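CrtC domain-containing protein (Fusarium vanettenii 77-13-4, PDB 7A0Q) is a kievitone hydratase, a lyase that probably adds water to the plant isoflavonoid kievitone and so helps the fungus cope with this host defence compound. Local coordinates at residues A[83-88]-A[313-318]; A[213-218]-A[342-347]; A[218-223]-A[337-342]; A[275-280]-A[307-312]. All coordinates share one frame; numbering follows the deposited sequence.

Interaction 1: A[83-88]-A[313-318]; sequences PVYTYF and ALQTAY
Q315 lies against both Y85 and Y87, and these three residues bury the most surface here. The amide of Q315 reaches Y85 over a ring face. Q315 NE2 sits 3.4 Å from Y85 CZ, offset toward the rim, and the amide and ring planes stand 78° apart. The Q315 chain is extended beyond CG, which carries the amide out to that face. Its other amide atom, OE1, accepts from the backbone N of E311. Lower down the chain, Q315 CG packs 3.6 Å from Y87 CD2. The hydroxyl of Y87 gives a weak hydrogen bond to the backbone of the turn, Y87 OH to L314 O at 2.9 Å. Y85 OH passes L314 CB at 3.7 Å and finds its polar partner in D312. L314 and Q315 are the middle residues of a type I turn from A313 to T316. The turn leads into strand 317-328 of the C-terminal lipocalin-like barrel. Y85 just precedes and Y87 lies in strand 86-94 of the N-terminal lipocalin domain, so the contact joins the two domains. V106 of strand 100-107 touches Y85 and Q315, and H78 of strand 72-81 meets the Y87 ring.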
# COMPACT_ATOMS: atom_id res chain seq x y z
N PRO A 83 13.04 12.81 -9.42
CA PRO A 83 14.12 13.72 -9.85
C PRO A 83 13.86 15.18 -9.52
O PRO A 83 14.82 15.94 -9.32
CB PRO A 83 14.18 13.49 -11.36
CG PRO A 83 13.69 12.10 -11.54
CD PRO A 83 12.61 11.92 -10.51
N VAL A 84 12.60 15.60 -9.44
CA VAL A 84 12.28 17.01 -9.18
C VAL A 84 12.22 17.31 -7.69
O VAL A 84 12.65 18.38 -7.25
CB VAL A 84 10.95 17.37 -9.88
CG1 VAL A 84 10.64 18.85 -9.71
CG2 VAL A 84 11.01 16.98 -11.35
N TYR A 85 11.69 16.39 -6.89
CA TYR A 85 11.54 16.61 -5.46
C TYR A 85 11.38 15.25 -4.80
O TYR A 85 11.22 14.22 -5.47
CB TYR A 85 10.33 17.51 -5.15
CG TYR A 85 9.03 17.08 -5.82
CD1 TYR A 85 8.40 15.89 -5.48
CD2 TYR A 85 8.43 17.88 -6.79
CE1 TYR A 85 7.21 15.50 -6.07
CE2 TYR A 85 7.24 17.50 -7.40
CZ TYR A 85 6.64 16.31 -7.04
OH TYR A 85 5.46 15.91 -7.64
N THR A 86 11.43 15.25 -3.48
CA THR A 86 11.03 14.10 -2.69
C THR A 86 9.80 14.48 -1.89
O THR A 86 9.47 15.66 -1.74
CB THR A 86 12.14 13.66 -1.72
OG1 THR A 86 12.30 14.67 -0.72
CG2 THR A 86 13.44 13.47 -2.45
N TYR A 87 9.12 13.48 -1.33
CA TYR A 87 8.11 13.82 -0.34
C TYR A 87 7.91 12.65 0.61
O TYR A 87 8.24 11.50 0.31
CB TYR A 87 6.78 14.25 -0.96
CG TYR A 87 6.00 13.25 -1.81
CD1 TYR A 87 5.39 12.14 -1.24
CD2 TYR A 87 5.80 13.49 -3.16
CE1 TYR A 87 4.64 11.26 -2.03
CE2 TYR A 87 5.05 12.62 -3.95
CZ TYR A 87 4.47 11.50 -3.38
OH TYR A 87 3.72 10.64 -4.14
N PHE A 88 7.41 12.99 1.79
CA PHE A 88 6.85 12.04 2.72
C PHE A 88 5.41 12.44 2.97
O PHE A 88 5.11 13.62 3.13
CB PHE A 88 7.63 12.01 4.04
CG PHE A 88 7.12 10.98 5.03
CD1 PHE A 88 7.51 9.65 4.93
CD2 PHE A 88 6.27 11.36 6.07
CE1 PHE A 88 7.04 8.70 5.85
CE2 PHE A 88 5.81 10.42 6.99
CZ PHE A 88 6.20 9.09 6.89
N ALA A 313 -0.23 16.80 -8.96
CA ALA A 313 -0.90 15.51 -9.14
C ALA A 313 -0.13 14.38 -8.45
O ALA A 313 -0.70 13.60 -7.69
CB ALA A 313 -1.08 15.21 -10.63
N LEU A 314 1.18 14.29 -8.71
CA LEU A 314 1.94 13.16 -8.17
C LEU A 314 2.00 13.17 -6.65
O LEU A 314 2.17 12.11 -6.04
CB LEU A 314 3.35 13.14 -8.76
CG LEU A 314 4.15 11.85 -8.54
CD1 LEU A 314 3.46 10.69 -9.24
CD2 LEU A 314 5.57 12.02 -9.02
N GLN A 315 1.86 14.34 -6.02
CA GLN A 315 1.86 14.39 -4.56
C GLN A 315 0.52 14.05 -3.94
O GLN A 315 0.43 13.94 -2.71
CB GLN A 315 2.29 15.79 -4.09
CG GLN A 315 3.72 16.16 -4.41
CD GLN A 315 4.00 17.63 -4.11
OE1 GLN A 315 3.21 18.29 -3.43
NE2 GLN A 315 5.11 18.14 -4.63
N THR A 316 -0.53 13.87 -4.75
CA THR A 316 -1.89 13.70 -4.28
C THR A 316 -2.34 12.26 -4.50
O THR A 316 -2.00 11.66 -5.52
CB THR A 316 -2.83 14.67 -5.02
OG1 THR A 316 -2.43 16.01 -4.75
CG2 THR A 316 -4.28 14.49 -4.60
N ALA A 317 -3.09 11.70 -3.55
CA ALA A 317 -3.62 10.37 -3.78
C ALA A 317 -4.84 10.12 -2.92
O ALA A 317 -4.90 10.57 -1.77
CB ALA A 317 -2.57 9.29 -3.50
N TYR A 318 -5.81 9.39 -3.46
CA TYR A 318 -6.81 8.76 -2.61
C TYR A 318 -6.20 7.47 -2.07
O TYR A 318 -5.82 6.58 -2.83
CB TYR A 318 -8.11 8.47 -3.38
CG TYR A 318 -9.26 8.22 -2.44
CD1 TYR A 318 -9.54 6.93 -1.98
CD2 TYR A 318 -10.04 9.28 -1.96
CE1 TYR A 318 -10.58 6.71 -1.09
CE2 TYR A 318 -11.09 9.05 -1.07
CZ TYR A 318 -11.35 7.77 -0.63
OH TYR A 318 -12.38 7.55 0.25

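Interaction 2: A[213-218]-A[342-347]; sequences AAIPSN and VYSTWD. With NAG (2-acetamido-2-deoxy-beta-D-glucopyranose), chain C.
N218 and Y343 face each other as an antiparallel non-hydrogen-bonded pair, and the N218 side chain runs along the tyrosine to a sugar. N218 CB lies over one face of the Y343 ring, 3.7 Å from the ring centroid and 24° off the normal. This is a CH-pi contact. N218 CB also comes 3.1 Å from V342 O. With chi1 at 64°, CG sits between the backbone N and the carbonyl carbon, and the amide runs out beside Y343. N218 CG is 3.9 Å from Y343 CD2. OD1 accepts from S217 OG in the carbonyl plane, on a lone pair, which helps fix the rotation of the amide. ND2 is bonded covalently to C1 of the first N-acetylglucosamine. This N-linked glycan sits where the first and last strands of a lipocalin-like barrel meet, strand 218-225 beginning and strand 331-343 ending. The Y343 hydroxyl shares a hydrogen bond with the sugar, Y343 OH to O6 at 2.7 Å, so protein and glycan are clasped at two points. Beyond the paired residues the chains stay tied through S344. S344 OG gives a short bond to P216 O at 2.6 Å, and its backbone N bonds S217 O from above the carbonyl plane. A weak, long bond runs from T345 N to the same S217 O. I215 CD1 packs on S344 CB at 3.8 Å, while F168 of strand 158-168 touches I215 and P216.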
# COMPACT_ATOMS: atom_id res chain seq x y z
N ALA A 213 10.72 7.66 -16.19
CA ALA A 213 9.90 8.77 -15.72
C ALA A 213 8.49 8.73 -16.32
O ALA A 213 7.57 9.31 -15.73
CB ALA A 213 10.57 10.10 -16.05
N ALA A 214 8.31 8.07 -17.46
CA ALA A 214 7.02 8.02 -18.14
C ALA A 214 6.19 6.90 -17.52
O ALA A 214 6.08 5.79 -18.05
CB ALA A 214 7.19 7.84 -19.64
N ILE A 215 5.58 7.21 -16.38
CA ILE A 215 4.71 6.26 -15.69
C ILE A 215 3.29 6.46 -16.20
O ILE A 215 3.06 7.41 -16.97
CB ILE A 215 4.81 6.43 -14.16
CG1 ILE A 215 4.41 7.85 -13.74
CG2 ILE A 215 6.21 6.08 -13.69
CD1 ILE A 215 4.37 8.02 -12.24
N PRO A 216 2.32 5.60 -15.86
CA PRO A 216 0.96 5.79 -16.36
C PRO A 216 0.39 7.14 -15.95
O PRO A 216 0.78 7.73 -14.94
CB PRO A 216 0.18 4.64 -15.73
CG PRO A 216 1.22 3.57 -15.51
CD PRO A 216 2.45 4.33 -15.11
N SER A 217 -0.56 7.63 -16.75
CA SER A 217 -1.21 8.90 -16.43
C SER A 217 -1.96 8.82 -15.11
O SER A 217 -2.01 9.80 -14.36
CB SER A 217 -2.17 9.30 -17.56
OG SER A 217 -3.23 8.36 -17.68
N ASN A 218 -2.56 7.67 -14.81
CA ASN A 218 -3.31 7.49 -13.58
C ASN A 218 -3.59 6.00 -13.43
O ASN A 218 -3.56 5.24 -14.40
CB ASN A 218 -4.62 8.30 -13.55
CG ASN A 218 -5.65 7.91 -14.62
OD1 ASN A 218 -5.43 8.07 -15.82
ND2 ASN A 218 -6.80 7.42 -14.16
N VAL A 342 -4.40 7.28 -7.98
CA VAL A 342 -3.32 8.23 -8.23
C VAL A 342 -3.43 8.74 -9.66
O VAL A 342 -3.67 7.97 -10.58
CB VAL A 342 -1.93 7.59 -8.01
CG1 VAL A 342 -0.82 8.49 -8.59
CG2 VAL A 342 -1.69 7.33 -6.53
N TYR A 343 -3.27 10.06 -9.81
CA TYR A 343 -3.03 10.71 -11.09
C TYR A 343 -1.60 11.23 -11.08
O TYR A 343 -1.23 12.02 -10.21
CB TYR A 343 -4.02 11.85 -11.32
CG TYR A 343 -5.41 11.36 -11.61
CD1 TYR A 343 -6.23 10.86 -10.59
CD2 TYR A 343 -5.91 11.37 -12.90
CE1 TYR A 343 -7.50 10.37 -10.87
CE2 TYR A 343 -7.17 10.88 -13.18
CZ TYR A 343 -7.97 10.40 -12.18
OH TYR A 343 -9.22 9.93 -12.49
N SER A 344 -0.78 10.77 -12.03
CA SER A 344 0.54 11.36 -12.18
C SER A 344 0.47 12.67 -12.94
O SER A 344 1.41 13.46 -12.89
CB SER A 344 1.50 10.39 -12.87
OG SER A 344 1.14 10.19 -14.23
N THR A 345 -0.64 12.89 -13.65
CA THR A 345 -0.96 14.16 -14.27
C THR A 345 -2.48 14.28 -14.30
O THR A 345 -3.19 13.28 -14.43
CB THR A 345 -0.39 14.30 -15.68
OG1 THR A 345 -0.84 15.53 -16.26
CG2 THR A 345 -0.86 13.15 -16.58
N TRP A 346 -2.96 15.51 -14.20
CA TRP A 346 -4.39 15.75 -14.34
C TRP A 346 -4.79 15.99 -15.80
O TRP A 346 -5.98 16.16 -16.08
CB TRP A 346 -4.80 16.92 -13.44
CG TRP A 346 -4.84 16.52 -11.97
CD1 TRP A 346 -5.44 15.41 -11.43
CD2 TRP A 346 -4.25 17.23 -10.87
NE1 TRP A 346 -5.27 15.39 -10.07
CE2 TRP A 346 -4.54 16.49 -9.70
CE3 TRP A 346 -3.51 18.41 -10.75
CZ2 TRP A 346 -4.12 16.90 -8.43
CZ3 TRP A 346 -3.09 18.81 -9.50
CH2 TRP A 346 -3.40 18.06 -8.35
N ASP A 347 -3.83 15.98 -16.72
CA ASP A 347 -4.10 16.03 -18.16
C ASP A 347 -3.83 14.65 -18.76
O ASP A 347 -2.83 14.42 -19.45
CB ASP A 347 -3.23 17.12 -18.82
CG ASP A 347 -3.58 17.35 -20.29
OD1 ASP A 347 -4.48 16.66 -20.81
OD2 ASP A 347 -2.94 18.21 -20.92
C1 NAG C . -7.86 7.12 -15.08
C2 NAG C . -8.91 6.14 -14.58
C3 NAG C . -10.12 6.13 -15.51
C4 NAG C . -10.64 7.53 -15.78
C5 NAG C . -9.52 8.49 -16.16
C6 NAG C . -9.98 9.93 -16.16
C7 NAG C . -8.27 4.12 -13.33
C8 NAG C . -7.74 2.72 -13.45
N2 NAG C . -8.36 4.79 -14.48
O3 NAG C . -11.14 5.33 -14.92
O4 NAG C . -11.52 7.48 -16.90
O5 NAG C . -8.45 8.42 -15.21
O6 NAG C . -10.48 10.30 -14.89
O7 NAG C . -8.57 4.61 -12.25

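Interaction 3: A[218-223]-A[337-342]; sequences NWTWFQ and GLVEIV. With NAG (2-acetamido-2-deoxy-beta-D-glucopyranose), chain C; IMD (imidazole), chain F.
W219, W221 and Q223 each form a hydrogen-bonded antiparallel pair, with V342, E340 and L338 in turn. Six backbone bonds satisfy the N and O of all six residues. T220 and F222 bond instead to the backbone of the neighbouring strand, at I237 and A235. W219, W221, Q223, L338, E340 and V342 share one face. There W219 NE1 gives a nearly straight bond (174°) to E340 OE2 at 2.9 Å. OE2 lies in the indole plane, and the N-H meets it on the anti side, 29° out of the carboxylate plane. V342 covers one face of this indole, with V342 CG1 3.7 Å from the centroid of the six-membered ring of W219. E340 OE2 also accepts from N1 of a bound imidazole at 2.6 Å, so two donors grip one oxygen. The imidazole probably came from the crystallisation liquor. Its C2 lies 3.4 Å above the W221 ring, and D206 of strand 202-210 is a second bonding partner. E340 OE1 lies close to E319 OE2, two like charges. W221 NE1 bonds S234, and Q223 uses both ends of its amide, OE1 with Y64 and H225 and NE2 with S62. On the other face T220 OG1 donates to the glycan at O7, 2.8 Å away. V339 CG2 packs on the F222 ring. The pair closes the eight-stranded barrel, first strand to last, between strands 232-240 and 317-328.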
# COMPACT_ATOMS: atom_id res chain seq x y z
N ASN A 218 -2.56 7.67 -14.81
CA ASN A 218 -3.31 7.49 -13.58
C ASN A 218 -3.59 6.00 -13.43
O ASN A 218 -3.56 5.24 -14.40
CB ASN A 218 -4.62 8.30 -13.55
CG ASN A 218 -5.65 7.91 -14.62
OD1 ASN A 218 -5.43 8.07 -15.82
ND2 ASN A 218 -6.80 7.42 -14.16
N TRP A 219 -3.86 5.59 -12.19
CA TRP A 219 -4.13 4.19 -11.94
C TRP A 219 -5.02 4.04 -10.72
O TRP A 219 -5.20 4.98 -9.93
CB TRP A 219 -2.84 3.38 -11.73
CG TRP A 219 -1.98 3.82 -10.56
CD1 TRP A 219 -2.14 3.47 -9.24
CD2 TRP A 219 -0.81 4.64 -10.61
NE1 TRP A 219 -1.15 4.05 -8.48
CE2 TRP A 219 -0.32 4.76 -9.29
CE3 TRP A 219 -0.14 5.30 -11.65
CZ2 TRP A 219 0.82 5.51 -8.99
CZ3 TRP A 219 0.99 6.04 -11.34
CH2 TRP A 219 1.46 6.14 -10.02
N THR A 220 -5.57 2.84 -10.57
CA THR A 220 -6.12 2.38 -9.30
C THR A 220 -5.37 1.12 -8.91
O THR A 220 -5.15 0.24 -9.75
CB THR A 220 -7.62 2.10 -9.41
OG1 THR A 220 -8.30 3.31 -9.79
CG2 THR A 220 -8.18 1.62 -8.06
N TRP A 221 -4.98 1.04 -7.63
CA TRP A 221 -4.35 -0.14 -7.06
C TRP A 221 -5.18 -0.62 -5.88
O TRP A 221 -5.56 0.18 -5.02
CB TRP A 221 -2.91 0.17 -6.61
CG TRP A 221 -2.17 -0.98 -5.95
CD1 TRP A 221 -1.74 -2.13 -6.55
CD2 TRP A 221 -1.74 -1.06 -4.58
NE1 TRP A 221 -1.07 -2.93 -5.63
CE2 TRP A 221 -1.07 -2.29 -4.42
CE3 TRP A 221 -1.87 -0.21 -3.47
CZ2 TRP A 221 -0.51 -2.69 -3.20
CZ3 TRP A 221 -1.31 -0.61 -2.25
CH2 TRP A 221 -0.65 -1.85 -2.13
N PHE A 222 -5.42 -1.93 -5.82
CA PHE A 222 -6.09 -2.56 -4.70
C PHE A 222 -5.14 -3.48 -3.94
O PHE A 222 -4.40 -4.27 -4.55
CB PHE A 222 -7.29 -3.38 -5.15
CG PHE A 222 -8.43 -2.57 -5.67
CD1 PHE A 222 -9.37 -2.04 -4.79
CD2 PHE A 222 -8.58 -2.34 -7.03
CE1 PHE A 222 -10.44 -1.28 -5.26
CE2 PHE A 222 -9.65 -1.59 -7.51
CZ PHE A 222 -10.58 -1.07 -6.64
N GLN A 223 -5.22 -3.40 -2.62
CA GLN A 223 -4.51 -4.28 -1.70
C GLN A 223 -5.57 -4.97 -0.87
O GLN A 223 -6.24 -4.32 -0.06
CB GLN A 223 -3.57 -3.45 -0.82
CG GLN A 223 -2.87 -4.26 0.25
CD GLN A 223 -2.57 -3.47 1.51
OE1 GLN A 223 -2.87 -3.92 2.61
NE2 GLN A 223 -1.96 -2.28 1.36
N GLY A 337 -9.13 -3.94 3.07
CA GLY A 337 -7.85 -3.61 2.46
C GLY A 337 -7.76 -2.14 2.18
O GLY A 337 -8.30 -1.31 2.92
N LEU A 338 -7.08 -1.81 1.08
CA LEU A 338 -6.85 -0.42 0.73
C LEU A 338 -6.98 -0.23 -0.77
O LEU A 338 -6.60 -1.10 -1.56
CB LEU A 338 -5.46 0.05 1.21
CG LEU A 338 -5.08 1.50 0.89
CD1 LEU A 338 -4.34 2.14 2.06
CD2 LEU A 338 -4.24 1.58 -0.40
N VAL A 339 -7.56 0.91 -1.16
CA VAL A 339 -7.57 1.34 -2.55
C VAL A 339 -6.69 2.58 -2.67
O VAL A 339 -6.76 3.49 -1.83
CB VAL A 339 -8.99 1.62 -3.08
CG1 VAL A 339 -9.65 2.75 -2.31
CG2 VAL A 339 -8.92 1.93 -4.56
N GLU A 340 -5.82 2.59 -3.67
CA GLU A 340 -5.04 3.76 -4.03
C GLU A 340 -5.51 4.27 -5.38
O GLU A 340 -5.62 3.50 -6.34
CB GLU A 340 -3.55 3.43 -4.08
CG GLU A 340 -2.71 4.53 -4.67
CD GLU A 340 -1.25 4.19 -4.66
OE1 GLU A 340 -0.59 4.46 -3.63
OE2 GLU A 340 -0.75 3.62 -5.65
N ILE A 341 -5.81 5.57 -5.45
CA ILE A 341 -6.16 6.23 -6.71
C ILE A 341 -5.18 7.36 -6.91
O ILE A 341 -5.13 8.29 -6.10
CB ILE A 341 -7.60 6.75 -6.73
CG1 ILE A 341 -8.58 5.65 -6.30
CG2 ILE A 341 -7.95 7.24 -8.12
CD1 ILE A 341 -10.03 6.14 -6.21
N VAL A 342 -4.40 7.28 -7.98
CA VAL A 342 -3.32 8.23 -8.23
C VAL A 342 -3.43 8.74 -9.66
O VAL A 342 -3.67 7.97 -10.58
CB VAL A 342 -1.93 7.59 -8.01
CG1 VAL A 342 -0.82 8.49 -8.59
CG2 VAL A 342 -1.69 7.33 -6.53
C1 NAG C . -7.86 7.12 -15.08
C2 NAG C . -8.91 6.14 -14.58
C3 NAG C . -10.12 6.13 -15.51
C4 NAG C . -10.64 7.53 -15.78
C5 NAG C . -9.52 8.49 -16.16
C6 NAG C . -9.98 9.93 -16.16
C7 NAG C . -8.27 4.12 -13.33
C8 NAG C . -7.74 2.72 -13.45
N2 NAG C . -8.36 4.79 -14.48
O3 NAG C . -11.14 5.33 -14.92
O4 NAG C . -11.52 7.48 -16.90
O5 NAG C . -8.45 8.42 -15.21
O6 NAG C . -10.48 10.30 -14.89
O7 NAG C . -8.57 4.61 -12.25
N1 IMD F . 0.81 1.81 -4.57
C2 IMD F . 1.25 0.57 -4.86
N3 IMD F . 1.88 0.08 -3.77
C4 IMD F . 1.83 1.00 -2.80
C5 IMD F . 1.16 2.10 -3.30

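Interaction 4: A[275-280]-A[307-312]; sequences ESATGR and ELVGED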
# COMPACT_ATOMS: atom_id res chain seq x y z
N GLU A 275 -15.08 14.52 -4.06
CA GLU A 275 -14.36 15.50 -4.86
C GLU A 275 -13.04 15.84 -4.19
O GLU A 275 -13.00 16.15 -2.99
CB GLU A 275 -15.19 16.76 -5.07
CG GLU A 275 -16.48 16.54 -5.86
CD GLU A 275 -16.23 16.33 -7.34
OE1 GLU A 275 -15.09 16.56 -7.80
OE2 GLU A 275 -17.18 15.94 -8.06
N SER A 276 -11.96 15.78 -4.96
CA SER A 276 -10.63 16.13 -4.47
C SER A 276 -10.60 17.56 -3.94
O SER A 276 -11.21 18.46 -4.52
CB SER A 276 -9.60 15.96 -5.58
OG SER A 276 -8.32 16.40 -5.15
N ALA A 277 -9.85 17.76 -2.86
CA ALA A 277 -9.61 19.12 -2.37
C ALA A 277 -8.87 19.97 -3.40
O ALA A 277 -8.92 21.20 -3.31
CB ALA A 277 -8.81 19.07 -1.06
N THR A 278 -8.18 19.35 -4.36
CA THR A 278 -7.48 20.10 -5.39
C THR A 278 -8.43 20.68 -6.43
O THR A 278 -8.01 21.53 -7.21
CB THR A 278 -6.46 19.23 -6.12
OG1 THR A 278 -7.16 18.24 -6.89
CG2 THR A 278 -5.51 18.54 -5.13
N GLY A 279 -9.68 20.23 -6.44
CA GLY A 279 -10.63 20.61 -7.47
C GLY A 279 -10.44 19.92 -8.80
O GLY A 279 -11.17 20.23 -9.75
N ARG A 280 -9.50 18.98 -8.90
CA ARG A 280 -9.08 18.48 -10.21
C ARG A 280 -9.73 17.17 -10.61
O ARG A 280 -9.69 16.82 -11.80
CB ARG A 280 -7.56 18.29 -10.24
CG ARG A 280 -6.78 19.54 -9.92
CD ARG A 280 -6.73 20.48 -11.10
NE ARG A 280 -5.63 21.42 -10.96
CZ ARG A 280 -5.25 22.28 -11.91
NH1 ARG A 280 -5.90 22.30 -13.07
NH2 ARG A 280 -4.24 23.10 -11.69
N GLU A 307 -8.15 11.34 1.33
CA GLU A 307 -7.26 11.88 0.31
C GLU A 307 -6.04 12.55 0.93
O GLU A 307 -6.18 13.47 1.75
CB GLU A 307 -8.00 12.88 -0.58
CG GLU A 307 -7.13 13.41 -1.70
CD GLU A 307 -7.79 14.54 -2.47
OE1 GLU A 307 -8.54 15.33 -1.84
OE2 GLU A 307 -7.56 14.63 -3.69
N LEU A 308 -4.86 12.10 0.53
CA LEU A 308 -3.62 12.81 0.79
C LEU A 308 -3.51 13.96 -0.21
O LEU A 308 -3.45 13.72 -1.42
CB LEU A 308 -2.42 11.87 0.65
CG LEU A 308 -2.49 10.54 1.41
CD1 LEU A 308 -1.31 9.65 1.08
CD2 LEU A 308 -2.52 10.82 2.88
N VAL A 309 -3.48 15.20 0.29
CA VAL A 309 -3.61 16.38 -0.56
C VAL A 309 -2.23 16.99 -0.78
O VAL A 309 -1.62 17.53 0.14
CB VAL A 309 -4.56 17.41 0.05
CG1 VAL A 309 -4.65 18.62 -0.87
CG2 VAL A 309 -5.93 16.79 0.27
N GLY A 310 -1.76 16.93 -2.03
CA GLY A 310 -0.49 17.50 -2.39
C GLY A 310 -0.66 18.82 -3.14
O GLY A 310 -1.77 19.30 -3.35
N GLU A 311 0.47 19.38 -3.54
CA GLU A 311 0.46 20.60 -4.33
C GLU A 311 0.33 20.33 -5.83
O GLU A 311 -0.05 21.23 -6.57
CB GLU A 311 1.73 21.41 -4.05
CG GLU A 311 1.84 21.83 -2.58
CD GLU A 311 2.97 22.80 -2.31
OE1 GLU A 311 4.15 22.40 -2.39
OE2 GLU A 311 2.67 23.98 -2.01
N ASP A 312 0.63 19.11 -6.28
CA ASP A 312 0.48 18.75 -7.69
C ASP A 312 -0.14 17.35 -7.75
O ASP A 312 -0.50 16.77 -6.73
CB ASP A 312 1.82 18.84 -8.43
CG ASP A 312 2.84 17.83 -7.95
OD1 ASP A 312 2.50 16.97 -7.11
OD2 ASP A 312 3.98 17.87 -8.43
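A type I turn from S276 to G279 bends the chain so that A277 N faces strand 295-308, with the CA atoms of S276 and E307 7.2 Å apart. It belongs to the hairpin between strands 259-275 and 282-291 of the lipocalin-like barrel. The turn is closed by G279 N bonding S276 O. Within it are two ST turns, in which S276 OG accepts from T278 N and T278 OG1 from R280 N. The carboxylate of E307 holds the turn from across the contact. E307 OE1 takes the N-H of A277 N at 2.9 Å, on its syn lone pair and with an angle of 166° at the hydrogen. The other oxygen, OE2, accepts from S276 OG and is also hydrogen-bonded to Y283 OH of strand 282-291. The S276 bond is modelled very short, so its exact length is doubtful. E307 reaches this far because its chain is extended, with CG anti to the backbone N (chi1 -177°). S276 OG also accepts from T278 OG1, at 2.8 Å. Beside the polar group lies a small apolar patch, where T278 CG2 stands 4.3 Å from V309 CG1. The same T278 methyl also comes near the carbonyl oxygen of G310. W346, near the C-terminus, touches both T278 and R280. A277 CB meets V309 CG2 at 3.9 Å.

Interaction 3 is the buried one, and its regular ladder of backbone bonds closes the C-terminal barrel. Interactions 1, 2 and 4 are partly buried and rely more on turns and side chains. Interaction 2 carries on from interaction 3 where the two strands run out into loops, sharing N218 and V342, and both touch the glycan. Interaction 1 alone joins the two lipocalin domains, mainly by tyrosine packing. Interaction 4 stays within the C-terminal barrel and uses a carboxylate to hold a turn. It meets interaction 1 through Y85 and D312 and through the backbones of A317 and L308. W346 of interaction 2 packs against both D312 and R280 of interaction 4.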